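Local atomic coordinates of GntR family transcriptional regulator (Streptococcus agalactiae, PDB entry 7B5U), a protein that binds the second messenger c-di-AMP through the RCK_C (TrkA-C) domain present here and, as a whole, probably acts as a DNA-binding transcription regulator. Residues V52-Q55 with G56-I59; V62-E65 with D66-A69. All blocks are in the same frame, centred on the assembly; numbering follows the deposited sequence. Where two conformers were deposited one is given.

Contact 1: V52-Q55 with G56-I59; sequences VIEQ and GDHI
Ile53 and Ile59 form the tightly packed, apolar side of this turn. Their chains cross at about a right angle, and the end methyls meet, Ile53 CD1 lying 3.8 Å from Ile59 CD1; Val10 touches both. On the other face of the turn the buried carboxylate of Asp57 reaches back to the strand end. Its CG stands beside its own backbone N (chi1 -72°), which carries Asp57 OD2 to within 2.9 Å of Glu54 N. That N-H meets OD2 from above the carboxylate plane, 62° out of it. A water donates to the same OD2 and to Val52 O, at 2.8 Å from Asp57 OD2, so two donors grip one oxygen, while OD1 is hydrogen-bonded to His39. The side chain of Glu54 runs alongside that of Asp57, but its bent end leads away. The loose side is the outer end, where Gln55 and Gly56 are exposed and the extended Gln55 side chain turns outward to a hydrogen bond with Asp13. Gly56 takes the positive phi (91°) of the third position of the turn. Asp57 N returns a 3.0 Å hydrogen bond to Glu54 O, closing a type II beta turn.

Contact 2: V62-E65 with D66-A69; sequences VGDE and DVYA
Val62, the last residue of its strand, meets the helix only through its backbone: Val62 O lies 4.2 Å from Val67 CG1, while its side chain points away. Gly63 follows in a nearly extended conformation, and Gly63 CA packs 4.0 Å from Val67 CB, the glycine letting the chain lie close against that side chain. Asp64 is the N-cap. Its CG sits between its own backbone N and carbonyl carbon (chi1 65°), folding the carboxylate back over the first turn. There Asp64 OD2 accepts from Val67 N at 3.1 Å, the donor approaching nearly along the C-O axis. The same Asp64 OD2 rests 3.5 Å from Val67 CG2, the methyl beside that residue's N. Asp64 O opens the helical ladder by accepting from Tyr68 N at 3.0 Å, with an N-H...O angle of 165°. The negative carboxylate at this end would be expected to suit the helix dipole. Glu65 sends its side chain outward, but Glu65 O accepts the next bond, from Ala69 N at 3.0 Å, and lies at the edge of the Tyr68 ring, near the ring plane. This capped start of helix 65-74 lies against the sheet: Val67 and Tyr68 pack on Phe61 of strand 58-62, Tyr68 also on Ile8 of strand 6-9, and Val62 touches Val35 of the second subunit.

In the fold
From the N terminus the chain lays down strand 6-9, the short helices 21-24 and 26-30, and the hairpin of strands 33-39 and 42-45 before either contact forms. Contact 1 then closes a tight turn linking strand 52-53, paired with 19-20, to strand 58-62, which runs between 6-9 and 33-39 in the four-stranded antiparallel sheet. At the far end of that strand contact 2 turns the chain into helix 65-74. The two lie in series, neither nested nor crossed, with centres about 18 Å apart on opposite sides of the chain's centre. Strand 58-62 joins them, and its residue Ile59 packs on Ile34, a c-di-AMP-binding residue.

Contact 1: V52-Q55 with G56-I59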
# COMPACT_ATOMS: atom_id res chain seq x y z
N VAL A 52 7.90 -0.58 -11.72
CA VAL A 52 7.81 0.57 -12.62
C VAL A 52 6.38 0.70 -13.13
O VAL A 52 5.68 -0.30 -13.34
CB VAL A 52 8.81 0.41 -13.79
CG1 VAL A 52 8.75 1.60 -14.75
CG2 VAL A 52 10.22 0.27 -13.24
N ILE A 53 5.93 1.93 -13.30
CA ILE A 53 4.61 2.19 -13.85
C ILE A 53 4.78 2.62 -15.31
O ILE A 53 5.45 3.61 -15.61
CB ILE A 53 3.85 3.24 -13.03
CG1 ILE A 53 3.69 2.74 -11.59
CG2 ILE A 53 2.49 3.52 -13.65
CD1 ILE A 53 3.10 3.77 -10.65
N GLU A 54 4.17 1.85 -16.22
CA GLU A 54 4.27 2.09 -17.65
C GLU A 54 2.92 2.47 -18.24
O GLU A 54 1.87 2.18 -17.66
CB GLU A 54 4.76 0.83 -18.38
CG GLU A 54 5.87 0.06 -17.69
CD GLU A 54 7.24 0.62 -17.98
OE1 GLU A 54 7.33 1.78 -18.43
OE2 GLU A 54 8.23 -0.12 -17.77
N GLN A 55 2.95 3.10 -19.40
CA GLN A 55 1.71 3.59 -19.98
C GLN A 55 0.77 2.43 -20.28
O GLN A 55 1.18 1.40 -20.82
CB GLN A 55 1.97 4.40 -21.25
CG GLN A 55 0.72 5.16 -21.69
CD GLN A 55 1.03 6.21 -22.73
OE1 GLN A 55 1.29 5.90 -23.89
NE2 GLN A 55 1.02 7.47 -22.31
N GLY A 56 -0.50 2.61 -19.94
CA GLY A 56 -1.49 1.58 -20.13
C GLY A 56 -1.67 0.65 -18.95
O GLY A 56 -2.64 -0.12 -18.93
N ASP A 57 -0.77 0.69 -17.97
CA ASP A 57 -0.92 -0.17 -16.81
C ASP A 57 -2.16 0.23 -16.01
O ASP A 57 -2.64 1.36 -16.06
CB ASP A 57 0.30 -0.04 -15.90
CG ASP A 57 1.54 -0.70 -16.46
OD1 ASP A 57 1.46 -1.35 -17.53
OD2 ASP A 57 2.60 -0.59 -15.82
N HIS A 58 -2.68 -0.73 -15.24
CA HIS A 58 -3.73 -0.45 -14.27
C HIS A 58 -3.09 -0.40 -12.89
O HIS A 58 -2.37 -1.33 -12.50
CB HIS A 58 -4.81 -1.54 -14.27
CG HIS A 58 -5.51 -1.72 -15.58
ND1 HIS A 58 -6.86 -1.98 -15.66
CD2 HIS A 58 -5.06 -1.69 -16.86
CE1 HIS A 58 -7.21 -2.10 -16.93
NE2 HIS A 58 -6.14 -1.93 -17.68
N ILE A 59 -3.33 0.68 -12.16
CA ILE A 59 -2.84 0.86 -10.80
C ILE A 59 -4.02 0.67 -9.86
O ILE A 59 -5.04 1.36 -9.98
CB ILE A 59 -2.21 2.24 -10.58
CG1 ILE A 59 -1.16 2.59 -11.63
CG2 ILE A 59 -1.66 2.36 -9.15
CD1 ILE A 59 -0.59 3.97 -11.42
O HOH W 1 4.65 -2.17 -14.85

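Contact 2: V62-E65 with D66-A69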
# COMPACT_ATOMS: atom_id res chain seq x y z
N VAL A 62 -5.36 1.89 -2.41
CA VAL A 62 -6.30 2.22 -1.36
C VAL A 62 -6.14 3.68 -0.97
O VAL A 62 -5.08 4.30 -1.14
CB VAL A 62 -6.24 1.29 -0.14
CG1 VAL A 62 -6.59 -0.13 -0.54
CG2 VAL A 62 -4.88 1.37 0.56
N GLY A 63 -7.22 4.23 -0.44
CA GLY A 63 -7.32 5.64 -0.08
C GLY A 63 -8.79 6.00 0.10
O GLY A 63 -9.63 5.14 0.35
N ASP A 64 -9.07 7.29 0.01
CA ASP A 64 -10.44 7.77 -0.03
C ASP A 64 -10.66 8.53 -1.34
O ASP A 64 -9.80 8.53 -2.23
CB ASP A 64 -10.78 8.55 1.24
CG ASP A 64 -9.98 9.82 1.40
OD1 ASP A 64 -10.10 10.45 2.48
OD2 ASP A 64 -9.27 10.23 0.46
N GLU A 65 -11.81 9.18 -1.46
CA GLU A 65 -12.14 9.89 -2.69
C GLU A 65 -11.13 10.98 -3.01
O GLU A 65 -10.83 11.23 -4.18
CB GLU A 65 -13.55 10.48 -2.59
CG GLU A 65 -14.67 9.47 -2.83
CD GLU A 65 -15.13 8.74 -1.57
OE1 GLU A 65 -16.24 8.16 -1.61
OE2 GLU A 65 -14.39 8.73 -0.56
N ASP A 66 -10.59 11.64 -1.98
CA ASP A 66 -9.61 12.69 -2.21
C ASP A 66 -8.30 12.11 -2.73
O ASP A 66 -7.67 12.69 -3.61
CB ASP A 66 -9.38 13.49 -0.93
CG ASP A 66 -8.68 14.81 -1.19
OD1 ASP A 66 -9.29 15.69 -1.83
OD2 ASP A 66 -7.52 14.98 -0.75
N VAL A 67 -7.89 10.95 -2.20
CA VAL A 67 -6.70 10.28 -2.72
C VAL A 67 -6.90 9.91 -4.18
O VAL A 67 -5.99 10.05 -5.01
CB VAL A 67 -6.38 9.04 -1.87
CG1 VAL A 67 -5.30 8.21 -2.52
CG2 VAL A 67 -5.98 9.45 -0.46
N TYR A 68 -8.09 9.41 -4.52
CA TYR A 68 -8.40 9.12 -5.92
C TYR A 68 -8.21 10.37 -6.79
O TYR A 68 -7.61 10.31 -7.86
CB TYR A 68 -9.81 8.55 -6.09
CG TYR A 68 -10.22 8.61 -7.53
CD1 TYR A 68 -9.72 7.70 -8.45
CD2 TYR A 68 -11.03 9.64 -8.00
CE1 TYR A 68 -10.04 7.79 -9.80
CE2 TYR A 68 -11.37 9.74 -9.34
CZ TYR A 68 -10.86 8.81 -10.24
OH TYR A 68 -11.18 8.88 -11.58
N ALA A 69 -8.74 11.51 -6.34
CA ALA A 69 -8.61 12.75 -7.11
C ALA A 69 -7.14 13.13 -7.30
O ALA A 69 -6.74 13.58 -8.38
CB ALA A 69 -9.37 13.87 -6.41